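Amidase, hydantoinase/carbamoylase family (Paraburkholderia phymatum, PDB 6C0D) probably hydrolyses N-carbamoyl-L-amino acids as a zinc-dependent homodimeric amidase of the peptidase M20 family. Local coordinates at residues A83-S88 and D127-I132; G143-V148 and A369-Q374; R188-L193 and H375-M380. All coordinates share one frame; numbering follows the deposited sequence. Where two conformers were deposited one is given.

Interaction 1 (A83-S88 and D127-I132); sequences ALVIGS and DVASWI
Val85 and Asp127 face each other across two neighbouring parallel strands, with CG2 of Val85 4.0 Å from the carboxylate atom OD2 of Asp127. Beyond it, Val85 CG1 rests 4.2 Å from Trp131 CZ2, while Ala129 CB lies over one face of the same indole, offset toward its rim. Val85 reaches both neighbours because CG1 stands anti to the backbone N (chi1 -178°) and CG2 beside it. The backbones are joined by five hydrogen bonds, among them Ile86 N to Asp127 O at 2.9 Å. Trp131 N also bonds Ser88 O, at 2.9 Å. Gly87 has no side chain, and its CA comes within 3.2 Å of Ala129 O. Further out, the buried carboxylate of Asp127 is met by Arg188 in a salt bridge and by Gln189, and Trp131 NE1 is bonded to Tyr192 OH. Ser88 OG bonds Glu194, and Ser88 directly precedes the zinc ligand His89. The two strands belong to a beta-alpha-beta unit whose connecting helix 102-117 packs on Ile86, Ser88, Val128 and Ser130, whereas strand 73-76 touches Asp127, Ala129 and Trp131.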
ATOM      1  N   ALA A  83      23.274 -44.850 -11.874  1.00 18.36           N
ATOM      2  CA  ALA A  83      21.894 -44.480 -12.153  1.00 16.78           C
ATOM      3  C   ALA A  83      21.777 -42.993 -12.463  1.00 17.81           C
ATOM      4  O   ALA A  83      22.483 -42.153 -11.897  1.00 17.79           O
ATOM      5  CB  ALA A  83      20.979 -44.820 -10.964  1.00 19.13           C
ATOM      6  N   LEU A  84      20.866 -42.694 -13.372  1.00 16.04           N
ATOM      7  CA  LEU A  84      20.393 -41.345 -13.626  1.00 18.37           C
ATOM      8  C   LEU A  84      19.034 -41.184 -12.952  1.00 19.56           C
ATOM      9  O   LEU A  84      18.141 -42.002 -13.169  1.00 18.57           O
ATOM     10  CB  LEU A  84      20.275 -41.117 -15.137  1.00 14.29           C
ATOM     11  CG  LEU A  84      19.485 -39.872 -15.592  1.00 16.36           C
ATOM     12  CD1 LEU A  84      20.246 -38.630 -15.181  1.00 17.12           C
ATOM     13  CD2 LEU A  84      19.341 -39.933 -17.115  1.00 17.33           C
ATOM     14  N   VAL A  85      18.869 -40.130 -12.156  1.00 17.62           N
ATOM     15  CA  VAL A  85      17.596 -39.823 -11.499  1.00 17.24           C
ATOM     16  C   VAL A  85      16.897 -38.735 -12.309  1.00 15.90           C
ATOM     17  O   VAL A  85      17.510 -37.707 -12.622  1.00 17.26           O
ATOM     18  CB  VAL A  85      17.817 -39.355 -10.047  1.00 17.39           C
ATOM     19  CG1 VAL A  85      16.472 -39.085  -9.338  1.00 16.03           C
ATOM     20  CG2 VAL A  85      18.669 -40.358  -9.248  1.00 18.78           C
ATOM     21  N   ILE A  86      15.636 -38.957 -12.678  1.00 14.86           N
ATOM     22  CA  ILE A  86      14.865 -37.955 -13.415  1.00 15.86           C
ATOM     23  C   ILE A  86      13.611 -37.663 -12.613  1.00 18.23           C
ATOM     24  O   ILE A  86      12.900 -38.592 -12.213  1.00 18.78           O
ATOM     25  CB  ILE A  86      14.479 -38.432 -14.831  1.00 14.00           C
ATOM     26  CG1 ILE A  86      15.698 -39.021 -15.548  1.00 16.88           C
ATOM     27  CG2 ILE A  86      13.836 -37.261 -15.615  1.00 17.02           C
ATOM     28  CD1 ILE A  86      15.360 -39.649 -16.898  1.00 18.20           C
ATOM     29  N   GLY A  87      13.317 -36.390 -12.392  1.00 20.13           N
ATOM     30  CA  GLY A  87      12.093 -36.131 -11.663  1.00 26.13           C
ATOM     31  C   GLY A  87      11.778 -34.661 -11.546  1.00 22.94           C
ATOM     32  O   GLY A  87      12.366 -33.821 -12.220  1.00 18.06           O
ATOM     33  N   SER A  88      10.808 -34.377 -10.684  1.00 17.69           N
ATOM     34  CA  SER A  88      10.396 -33.021 -10.354  1.00 19.62           C
ATOM     35  C   SER A  88       9.487 -33.139  -9.142  1.00 21.10           C
ATOM     36  O   SER A  88       9.752 -33.978  -8.275  1.00 23.10           O
ATOM     37  CB  SER A  88       9.693 -32.343 -11.537  1.00 19.01           C
ATOM     38  OG  SER A  88       9.529 -30.959 -11.289  1.00 20.34           O
ATOM     39  N   ASP A 127      16.154 -43.894 -12.309  1.00 17.88           N
ATOM     40  CA  ASP A 127      15.249 -43.717 -11.174  1.00 18.76           C
ATOM     41  C   ASP A 127      14.305 -42.554 -11.480  1.00 18.67           C
ATOM     42  O   ASP A 127      14.665 -41.636 -12.220  1.00 19.42           O
ATOM     43  CB  ASP A 127      15.994 -43.394  -9.863  1.00 17.41           C
ATOM     44  CG  ASP A 127      16.975 -44.483  -9.410  1.00 21.75           C
ATOM     45  OD1 ASP A 127      16.897 -45.658  -9.843  1.00 19.91           O
ATOM     46  OD2 ASP A 127      17.822 -44.154  -8.542  1.00 21.65           O
ATOM     47  N   VAL A 128      13.095 -42.586 -10.907  1.00 16.84           N
ATOM     48  CA  VAL A 128      12.108 -41.531 -11.140  1.00 19.22           C
ATOM     49  C   VAL A 128      11.617 -40.989  -9.805  1.00 20.99           C
ATOM     50  O   VAL A 128      11.283 -41.765  -8.907  1.00 22.56           O
ATOM     51  CB  VAL A 128      10.920 -42.061 -11.979  1.00 18.20           C
ATOM     52  CG1 VAL A 128       9.917 -40.956 -12.259  1.00 18.34           C
ATOM     53  CG2 VAL A 128      11.430 -42.674 -13.281  1.00 21.67           C
ATOM     54  N   ALA A 129      11.493 -39.659  -9.691  1.00 18.76           N
ATOM     55  CA  ALA A 129      11.131 -39.066  -8.404  1.00 21.46           C
ATOM     56  C   ALA A 129      10.060 -37.990  -8.523  1.00 21.34           C
ATOM     57  O   ALA A 129      10.066 -37.191  -9.466  1.00 19.96           O
ATOM     58  CB  ALA A 129      12.349 -38.439  -7.719  1.00 22.29           C
ATOM     59  N   SER A 130       9.163 -37.958  -7.531  1.00 22.25           N
ATOM     60  CA  SER A 130       8.337 -36.784  -7.233  1.00 21.20           C
ATOM     61  C   SER A 130       8.680 -36.342  -5.814  1.00 22.41           C
ATOM     62  O   SER A 130       8.211 -36.949  -4.842  1.00 24.67           O
ATOM     63  CB  SER A 130       6.843 -37.081  -7.370  1.00 25.14           C
ATOM     64  OG  SER A 130       6.078 -35.965  -6.923  1.00 27.80           O
ATOM     65  N   TRP A 131       9.503 -35.300  -5.690  1.00 22.62           N
ATOM     66  CA  TRP A 131       9.911 -34.820  -4.371  1.00 24.10           C
ATOM     67  C   TRP A 131       8.748 -34.124  -3.682  1.00 24.92           C
ATOM     68  O   TRP A 131       8.114 -33.244  -4.269  1.00 28.60           O
ATOM     69  CB  TRP A 131      11.077 -33.841  -4.491  1.00 24.66           C
ATOM     70  CG  TRP A 131      12.166 -34.282  -5.413  1.00 22.25           C
ATOM     71  CD1 TRP A 131      12.529 -33.702  -6.602  1.00 20.65           C
ATOM     72  CD2 TRP A 131      13.033 -35.410  -5.235  1.00 20.94           C
ATOM     73  NE1 TRP A 131      13.585 -34.391  -7.159  1.00 19.84           N
ATOM     74  CE2 TRP A 131      13.906 -35.447  -6.347  1.00 20.77           C
ATOM     75  CE3 TRP A 131      13.164 -36.387  -4.233  1.00 24.97           C
ATOM     76  CZ2 TRP A 131      14.895 -36.418  -6.488  1.00 21.31           C
ATOM     77  CZ3 TRP A 131      14.138 -37.366  -4.382  1.00 24.04           C
ATOM     78  CH2 TRP A 131      14.992 -37.373  -5.500  1.00 20.61           C
ATOM     79  N   ILE A 132       8.488 -34.482  -2.420  1.00 26.09           N
ATOM     80  CA  ILE A 132       7.357 -33.897  -1.697  1.00 28.12           C
ATOM     81  C   ILE A 132       7.599 -32.411  -1.442  1.00 31.05           C
ATOM     82  O   ILE A 132       8.728 -31.977  -1.175  1.00 29.64           O
ATOM     83  CB  ILE A 132       7.109 -34.658  -0.373  1.00 30.00           C
ATOM     84  CG1 ILE A 132       5.827 -34.179   0.326  1.00 32.32           C
ATOM     85  CG2 ILE A 132       8.294 -34.490   0.590  1.00 32.24           C
ATOM     86  CD1 ILE A 132       4.553 -34.486  -0.448  1.00 32.14           C
TER

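Interaction 2 (G143-V148 and A369-Q374). With EDO (1,2-ethanediol), chain I.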
ATOM      1  N   GLY A 143      11.246 -32.551   0.209  1.00 29.62           N
ATOM      2  CA  GLY A 143      11.614 -33.828  -0.382  1.00 30.08           C
ATOM      3  C   GLY A 143      13.052 -33.873  -0.868  1.00 32.23           C
ATOM      4  O   GLY A 143      13.783 -34.836  -0.603  1.00 28.43           O
ATOM      5  N   SER A 144      13.474 -32.852  -1.619  1.00 27.16           N
ATOM      6  CA  SER A 144      14.846 -32.878  -2.123  1.00 27.38           C
ATOM      7  C   SER A 144      15.852 -32.674  -0.991  1.00 27.72           C
ATOM      8  O   SER A 144      16.934 -33.270  -1.020  1.00 28.66           O
ATOM      9  CB  SER A 144      15.038 -31.844  -3.241  1.00 26.98           C
ATOM     10  OG  SER A 144      14.573 -30.556  -2.867  1.00 26.60           O
ATOM     11  N   ARG A 145      15.502 -31.878   0.024  1.00 27.88           N
ATOM     12  CA  ARG A 145      16.348 -31.752   1.210  1.00 29.70           C
ATOM     13  C   ARG A 145      16.494 -33.092   1.924  1.00 35.81           C
ATOM     14  O   ARG A 145      17.598 -33.476   2.336  1.00 30.47           O
ATOM     15  CB  ARG A 145      15.760 -30.706   2.165  1.00 32.08           C
ATOM     16  CG  ARG A 145      15.903 -29.257   1.712  1.00 32.38           C
ATOM     17  CD  ARG A 145      14.834 -28.376   2.375  1.00 34.47           C
ATOM     18  NE  ARG A 145      14.830 -28.498   3.837  1.00 39.61           N
ATOM     19  CZ  ARG A 145      13.759 -28.303   4.601  1.00 41.13           C
ATOM     20  NH1 ARG A 145      12.594 -27.979   4.050  1.00 39.77           N
ATOM     21  NH2 ARG A 145      13.849 -28.443   5.921  1.00 47.26           N
ATOM     22  N   SER A 146      15.376 -33.798   2.115  1.00 30.25           N
ATOM     23  CA  SER A 146      15.418 -35.107   2.766  1.00 34.80           C
ATOM     24  C   SER A 146      16.276 -36.081   1.976  1.00 31.93           C
ATOM     25  O   SER A 146      17.083 -36.816   2.548  1.00 30.32           O
ATOM     26  CB  SER A 146      14.005 -35.665   2.916  1.00 33.88           C
ATOM     27  OG  SER A 146      14.034 -36.986   3.429  1.00 34.84           O
ATOM     28  N   PHE A 147      16.113 -36.088   0.656  1.00 28.12           N
ATOM     29  CA  PHE A 147      16.850 -37.007  -0.207  1.00 28.94           C
ATOM     30  C   PHE A 147      18.360 -36.814  -0.079  1.00 30.90           C
ATOM     31  O   PHE A 147      19.108 -37.782   0.118  1.00 28.35           O
ATOM     32  CB  PHE A 147      16.391 -36.795  -1.647  1.00 24.05           C
ATOM     33  CG  PHE A 147      17.092 -37.664  -2.650  1.00 27.68           C
ATOM     34  CD1 PHE A 147      16.916 -39.039  -2.635  1.00 25.61           C
ATOM     35  CD2 PHE A 147      17.905 -37.100  -3.625  1.00 22.90           C
ATOM     36  CE1 PHE A 147      17.551 -39.842  -3.572  1.00 24.47           C
ATOM     37  CE2 PHE A 147      18.544 -37.889  -4.556  1.00 26.37           C
ATOM     38  CZ  PHE A 147      18.368 -39.268  -4.533  1.00 24.43           C
ATOM     39  N   VAL A 148      18.834 -35.566  -0.176  1.00 28.18           N
ATOM     40  CA  VAL A 148      20.277 -35.322  -0.112  1.00 27.55           C
ATOM     41  C   VAL A 148      20.810 -35.300   1.307  1.00 28.65           C
ATOM     42  O   VAL A 148      22.024 -35.140   1.500  1.00 31.52           O
ATOM     43  CB  VAL A 148      20.675 -34.011  -0.827  1.00 25.87           C
ATOM     44  CG1 VAL A 148      20.134 -34.006  -2.266  1.00 24.54           C
ATOM     45  CG2 VAL A 148      20.186 -32.797  -0.068  1.00 27.07           C
ATOM     46  N   ALA A 369      16.057 -28.934  -8.235  1.00 19.39           N
ATOM     47  CA  ALA A 369      17.394 -29.114  -8.801  1.00 21.18           C
ATOM     48  C   ALA A 369      18.433 -28.242  -8.106  1.00 20.45           C
ATOM     49  O   ALA A 369      19.618 -28.592  -8.083  1.00 22.26           O
ATOM     50  CB  ALA A 369      17.383 -28.801 -10.300  1.00 19.62           C
ATOM     51  N   GLN A 370      18.028 -27.093  -7.556  1.00 19.23           N
ATOM     52  CA  GLN A 370      19.021 -26.261  -6.888  1.00 20.55           C
ATOM     53  C   GLN A 370      19.529 -26.924  -5.610  1.00 26.53           C
ATOM     54  O   GLN A 370      20.667 -26.669  -5.191  1.00 26.44           O
ATOM     55  CB  GLN A 370      18.443 -24.875  -6.580  1.00 21.32           C
ATOM     56  CG  GLN A 370      17.612 -24.805  -5.342  1.00 27.80           C
ATOM     57  CD  GLN A 370      16.862 -23.497  -5.254  1.00 35.16           C
ATOM     58  OE1 GLN A 370      16.533 -22.910  -6.278  1.00 31.78           O
ATOM     59  NE2 GLN A 370      16.588 -23.038  -4.035  1.00 29.71           N
ATOM     60  N   VAL A 371      18.695 -27.745  -4.970  1.00 22.71           N
ATOM     61  CA  VAL A 371      19.119 -28.494  -3.788  1.00 24.11           C
ATOM     62  C   VAL A 371      19.985 -29.684  -4.197  1.00 24.00           C
ATOM     63  O   VAL A 371      21.044 -29.943  -3.609  1.00 23.70           O
ATOM     64  CB  VAL A 371      17.882 -28.947  -2.987  1.00 25.59           C
ATOM     65  CG1 VAL A 371      18.259 -29.956  -1.883  1.00 26.84           C
ATOM     66  CG2 VAL A 371      17.152 -27.732  -2.393  1.00 24.94           C
ATOM     67  N   ILE A 372      19.531 -30.435  -5.194  1.00 20.79           N
ATOM     68  CA  ILE A 372      20.220 -31.671  -5.568  1.00 21.24           C
ATOM     69  C   ILE A 372      21.580 -31.365  -6.193  1.00 24.23           C
ATOM     70  O   ILE A 372      22.557 -32.088  -5.962  1.00 22.94           O
ATOM     71  CB  ILE A 372      19.310 -32.499  -6.490  1.00 20.96           C
ATOM     72  CG1 ILE A 372      18.137 -33.041  -5.660  1.00 23.28           C
ATOM     73  CG2 ILE A 372      20.092 -33.663  -7.167  1.00 21.62           C
ATOM     74  CD1 ILE A 372      16.933 -33.391  -6.480  1.00 25.98           C
ATOM     75  N   ALA A 373      21.676 -30.260  -6.946  1.00 21.19           N
ATOM     76  CA  ALA A 373      22.904 -29.921  -7.667  1.00 21.53           C
ATOM     77  C   ALA A 373      24.097 -29.706  -6.750  1.00 26.68           C
ATOM     78  O   ALA A 373      25.244 -29.813  -7.205  1.00 27.16           O
ATOM     79  CB  ALA A 373      22.698 -28.658  -8.514  1.00 23.10           C
ATOM     80  N   GLN A 374      23.863 -29.385  -5.481  1.00 24.79           N
ATOM     81  CA  GLN A 374      24.959 -29.190  -4.549  0.55 30.56           C
ATOM     82  C   GLN A 374      25.572 -30.515  -4.092  1.00 32.89           C
ATOM     83  O   GLN A 374      26.600 -30.498  -3.410  1.00 31.75           O
ATOM     84  CB  GLN A 374      24.454 -28.340  -3.369  0.55 33.89           C
ATOM     85  CG  GLN A 374      23.730 -27.043  -3.866  0.55 35.18           C
ATOM     86  CD  GLN A 374      23.118 -26.170  -2.765  0.55 39.67           C
ATOM     87  OE1 GLN A 374      23.590 -26.156  -1.629  0.55 43.29           O
ATOM     88  NE2 GLN A 374      22.063 -25.416  -3.116  0.55 30.65           N
TER
HETATM   89  C1  EDO I 508      27.798 -31.935  -7.240  1.00 58.02           C
HETATM   90  O1  EDO I 508      27.977 -30.519  -7.205  1.00 58.68           O
HETATM   91  C2  EDO I 508      28.883 -32.576  -8.098  1.00 58.74           C
HETATM   92  O2  EDO I 508      28.942 -31.898  -9.357  1.00 49.30           O
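Ser144 OG, gripped by Asp368 and more weakly by Phe141 O, turns its flank to Val371, whose CB is 3.7 Å from that oxygen. Its chi1 of 51° sets OG between the backbone N and the carbonyl carbon, close to the start of helix 368-372. Both partners of the hydroxyl lie outside the two segments, and it rests against Val371 without bonding across. The contact is van der Waals throughout, valine and isoleucine carbons against Ser144, Val148 and the helix backbone. Val371 CG1, anti to its own N, slips over the turn of helix 142-148 and meets Ser144 O at 3.7 Å and Val148 CG2 at 3.9 Å. The other methyl of Val148, CG1, slants across Ile372 and approaches its CG1 to 4.1 Å, and Ile372 CD1 ends 4.1 Å from Ser144 CB. Arg145 adds little beyond its aliphatic CG, since its guanidinium is held by Ser139, Ser140, Ala151 and Ser155. Ile372 also packs on Trp131 and Tyr192, and the side chain of Ser144 is about 8 Å from that of the zinc ligand His89. Buried, largely apolar and without a hydrogen bond across it, the contact is set by shape rather than by directed bonds.

Interaction 3 (R188-L193 and H375-M380); sequences RQRAYL and HIPACM
Ile376 turns CG1 between its backbone N and carbonyl carbon (chi1 61°), which sends CD1 to 4.0 Å from Tyr192 CB and leaves CG2 3.6 Å from Gln189 O. In one of its two conformers Arg190 bends at chi2 and chi3 and curls back, with NH1 3.8 Å from Ile376 CG2 and NH2 near Pro377 CD. In that conformer a water accepts a long hydrogen bond from Arg190 NH2 and donates another to His375 O, a bridge that remains doubtful. Pro377 CD also presses on Arg190 O, at 3.4 Å. Two backbone bonds set the parallel pairing: Tyr192 N donates to Pro377 O at 2.8 Å and Cys379 N to Tyr192 O at 2.9 Å. Ala378 CB sits at the edge of the Tyr192 ring, near its plane, while Leu193 CD1 meets Cys379 SG at 3.6 Å on the face that carries Leu193 and Cys379, opposite that of Tyr192 and Ala378. Tyr192 OH is bonded to Glu194, which helps fix the far end of the ring. Strand 83-88 flanks strand 189-198 as a further parallel neighbour; helix 368-372 packs on Tyr192, and helix 340-353 covers Leu193 and Cys379.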
ATOM      1  N   ARG A 188      25.997 -44.698  -6.248  1.00 23.10           N
ATOM      2  CA  ARG A 188      25.119 -45.234  -7.289  1.00 20.38           C
ATOM      3  C   ARG A 188      24.486 -44.153  -8.167  1.00 23.70           C
ATOM      4  O   ARG A 188      24.511 -44.267  -9.396  1.00 22.16           O
ATOM      5  CB  ARG A 188      24.023 -46.094  -6.637  1.00 22.42           C
ATOM      6  CG  ARG A 188      22.914 -46.558  -7.576  1.00 22.47           C
ATOM      7  CD  ARG A 188      21.911 -47.496  -6.883  1.00 25.49           C
ATOM      8  NE  ARG A 188      20.906 -47.851  -7.870  1.00 23.13           N
ATOM      9  CZ  ARG A 188      19.876 -47.071  -8.193  1.00 22.79           C
ATOM     10  NH1 ARG A 188      19.052 -47.432  -9.169  1.00 20.89           N
ATOM     11  NH2 ARG A 188      19.667 -45.924  -7.546  1.00 21.80           N
ATOM     12  N   GLN A 189      23.889 -43.117  -7.564  1.00 19.39           N
ATOM     13  CA  GLN A 189      23.139 -42.087  -8.293  1.00 21.07           C
ATOM     14  C   GLN A 189      24.094 -40.972  -8.701  1.00 21.54           C
ATOM     15  O   GLN A 189      24.556 -40.196  -7.858  1.00 24.07           O
ATOM     16  CB  GLN A 189      21.994 -41.580  -7.417  1.00 20.27           C
ATOM     17  CG  GLN A 189      20.939 -42.683  -7.225  1.00 21.56           C
ATOM     18  CD  GLN A 189      20.073 -42.510  -5.997  1.00 25.29           C
ATOM     19  OE1 GLN A 189      20.559 -42.120  -4.942  1.00 23.55           O
ATOM     20  NE2 GLN A 189      18.775 -42.808  -6.130  1.00 19.13           N
ATOM     21  N   ARG A 190      24.402 -40.895  -9.996  1.00 15.80           N
ATOM     22  CA  ARG A 190      25.498 -40.038 -10.422  0.53 16.38           C
ATOM     23  C   ARG A 190      25.059 -38.808 -11.201  1.00 16.53           C
ATOM     24  O   ARG A 190      25.913 -37.964 -11.505  1.00 17.76           O
ATOM     25  CB  ARG A 190      26.502 -40.828 -11.270  0.53 20.96           C
ATOM     26  CG  ARG A 190      27.232 -41.936 -10.505  0.53 17.56           C
ATOM     27  CD  ARG A 190      27.925 -41.414  -9.254  0.53 27.45           C
ATOM     28  NE  ARG A 190      28.783 -40.259  -9.507  0.53 35.72           N
ATOM     29  CZ  ARG A 190      28.738 -39.131  -8.804  0.53 46.15           C
ATOM     30  NH1 ARG A 190      27.883 -39.009  -7.800  0.53 31.71           N
ATOM     31  NH2 ARG A 190      29.554 -38.128  -9.097  0.53 53.55           N
ATOM     32  N   ALA A 191      23.772 -38.664 -11.494  1.00 17.16           N
ATOM     33  CA  ALA A 191      23.303 -37.501 -12.244  1.00 18.59           C
ATOM     34  C   ALA A 191      21.815 -37.333 -12.003  1.00 15.52           C
ATOM     35  O   ALA A 191      21.112 -38.308 -11.740  1.00 16.79           O
ATOM     36  CB  ALA A 191      23.570 -37.651 -13.743  1.00 19.41           C
ATOM     37  N   TYR A 192      21.348 -36.082 -12.097  1.00 18.04           N
ATOM     38  CA  TYR A 192      19.937 -35.748 -11.909  1.00 16.45           C
ATOM     39  C   TYR A 192      19.483 -34.850 -13.057  1.00 17.16           C
ATOM     40  O   TYR A 192      20.171 -33.878 -13.385  1.00 16.11           O
ATOM     41  CB  TYR A 192      19.723 -35.039 -10.557  1.00 14.73           C
ATOM     42  CG  TYR A 192      18.317 -34.505 -10.339  1.00 17.19           C
ATOM     43  CD1 TYR A 192      18.061 -33.138 -10.329  1.00 17.12           C
ATOM     44  CD2 TYR A 192      17.254 -35.375 -10.139  1.00 17.47           C
ATOM     45  CE1 TYR A 192      16.760 -32.650 -10.123  1.00 16.86           C
ATOM     46  CE2 TYR A 192      15.959 -34.909  -9.957  1.00 17.75           C
ATOM     47  CZ  TYR A 192      15.726 -33.538  -9.939  1.00 19.96           C
ATOM     48  OH  TYR A 192      14.450 -33.082  -9.718  1.00 21.38           O
ATOM     49  N   LEU A 193      18.339 -35.171 -13.671  1.00 15.53           N
ATOM     50  CA  LEU A 193      17.756 -34.343 -14.729  1.00 14.46           C
ATOM     51  C   LEU A 193      16.349 -33.923 -14.311  1.00 17.14           C
ATOM     52  O   LEU A 193      15.520 -34.784 -13.998  1.00 15.89           O
ATOM     53  CB  LEU A 193      17.705 -35.134 -16.046  1.00 16.91           C
ATOM     54  CG  LEU A 193      16.771 -34.633 -17.170  1.00 18.04           C
ATOM     55  CD1 LEU A 193      17.120 -33.218 -17.628  1.00 18.83           C
ATOM     56  CD2 LEU A 193      16.786 -35.622 -18.343  1.00 22.70           C
ATOM     57  N   HIS A 375      24.983 -31.652  -4.478  1.00 23.59           N
ATOM     58  CA  HIS A 375      25.445 -32.969  -4.047  1.00 23.05           C
ATOM     59  C   HIS A 375      25.852 -33.886  -5.184  1.00 30.53           C
ATOM     60  O   HIS A 375      26.804 -34.654  -5.032  1.00 26.56           O
ATOM     61  CB  HIS A 375      24.358 -33.656  -3.214  1.00 25.31           C
ATOM     62  CG  HIS A 375      24.038 -32.919  -1.955  1.00 29.33           C
ATOM     63  ND1 HIS A 375      24.618 -33.229  -0.744  1.00 29.86           N
ATOM     64  CD2 HIS A 375      23.233 -31.853  -1.729  1.00 28.20           C
ATOM     65  CE1 HIS A 375      24.171 -32.395   0.180  1.00 35.57           C
ATOM     66  NE2 HIS A 375      23.333 -31.549  -0.394  1.00 32.10           N
ATOM     67  N   ILE A 376      25.132 -33.858  -6.302  1.00 22.91           N
ATOM     68  CA  ILE A 376      25.499 -34.627  -7.488  1.00 21.88           C
ATOM     69  C   ILE A 376      25.270 -33.756  -8.715  1.00 22.32           C
ATOM     70  O   ILE A 376      24.537 -32.756  -8.657  1.00 21.41           O
ATOM     71  CB  ILE A 376      24.683 -35.933  -7.614  1.00 19.28           C
ATOM     72  CG1 ILE A 376      23.185 -35.622  -7.740  1.00 20.45           C
ATOM     73  CG2 ILE A 376      25.001 -36.921  -6.459  1.00 23.02           C
ATOM     74  CD1 ILE A 376      22.374 -36.856  -8.135  1.00 19.77           C
ATOM     75  N   PRO A 377      25.899 -34.112  -9.840  1.00 20.86           N
ATOM     76  CA  PRO A 377      25.650 -33.384 -11.096  1.00 19.58           C
ATOM     77  C   PRO A 377      24.165 -33.291 -11.410  1.00 20.66           C
ATOM     78  O   PRO A 377      23.471 -34.302 -11.457  1.00 17.63           O
ATOM     79  CB  PRO A 377      26.378 -34.245 -12.140  1.00 18.83           C
ATOM     80  CG  PRO A 377      27.548 -34.842 -11.362  1.00 19.33           C
ATOM     81  CD  PRO A 377      26.963 -35.139  -9.997  1.00 22.31           C
ATOM     82  N   ALA A 378      23.679 -32.069 -11.666  1.00 18.60           N
ATOM     83  CA  ALA A 378      22.267 -31.854 -11.976  1.00 16.28           C
ATOM     84  C   ALA A 378      22.119 -30.988 -13.224  1.00 16.74           C
ATOM     85  O   ALA A 378      23.006 -30.200 -13.565  1.00 15.21           O
ATOM     86  CB  ALA A 378      21.547 -31.173 -10.802  1.00 17.70           C
ATOM     87  N   CYS A 379      20.972 -31.127 -13.898  1.00 17.09           N
ATOM     88  CA  CYS A 379      20.679 -30.268 -15.041  1.00 17.23           C
ATOM     89  C   CYS A 379      19.170 -30.106 -15.169  1.00 17.21           C
ATOM     90  O   CYS A 379      18.388 -30.863 -14.581  1.00 15.45           O
ATOM     91  CB  CYS A 379      21.289 -30.835 -16.334  1.00 15.58           C
ATOM     92  SG  CYS A 379      20.564 -32.416 -16.812  1.00 16.27           S
ATOM     93  N   MET A 380      18.763 -29.058 -15.887  1.00 13.97           N
ATOM     94  CA  MET A 380      17.347 -28.827 -16.159  1.00 14.93           C
ATOM     95  C   MET A 380      17.117 -28.566 -17.641  1.00 14.71           C
ATOM     96  O   MET A 380      17.960 -27.987 -18.328  1.00 16.25           O
ATOM     97  CB  MET A 380      16.797 -27.622 -15.364  1.00 13.62           C
ATOM     98  CG  MET A 380      16.817 -27.851 -13.860  1.00 14.36           C
ATOM     99  SD  MET A 380      15.834 -26.573 -13.006  1.00 19.96           S
ATOM    100  CE  MET A 380      14.153 -27.134 -13.338  1.00 23.90           C
TER
HETATM  101  O   HOH W   1      28.909 -36.081  -6.605  1.00 50.76           O

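From the N terminus, interaction 1 closes first: strand 83-88 leads through helix 102-117 to strand 125-130, a connection of 38 residues between the two segments. The chain then enters helix 142-148, which opens interaction 2, and strand 189-198, which opens interaction 3. Both stay open for some 200 residues, until helix 368-372 and strand 378-384 return in the same order; the two closures therefore cross, whereas interaction 1 precedes both in series. Strand 189-198 lies beside strand 83-88, so interactions 1 and 3 join four parallel strands of the metal-binding part of the fold. Interaction 2 meets them through Trp131 against Phe147 and through Ile372 against Tyr192.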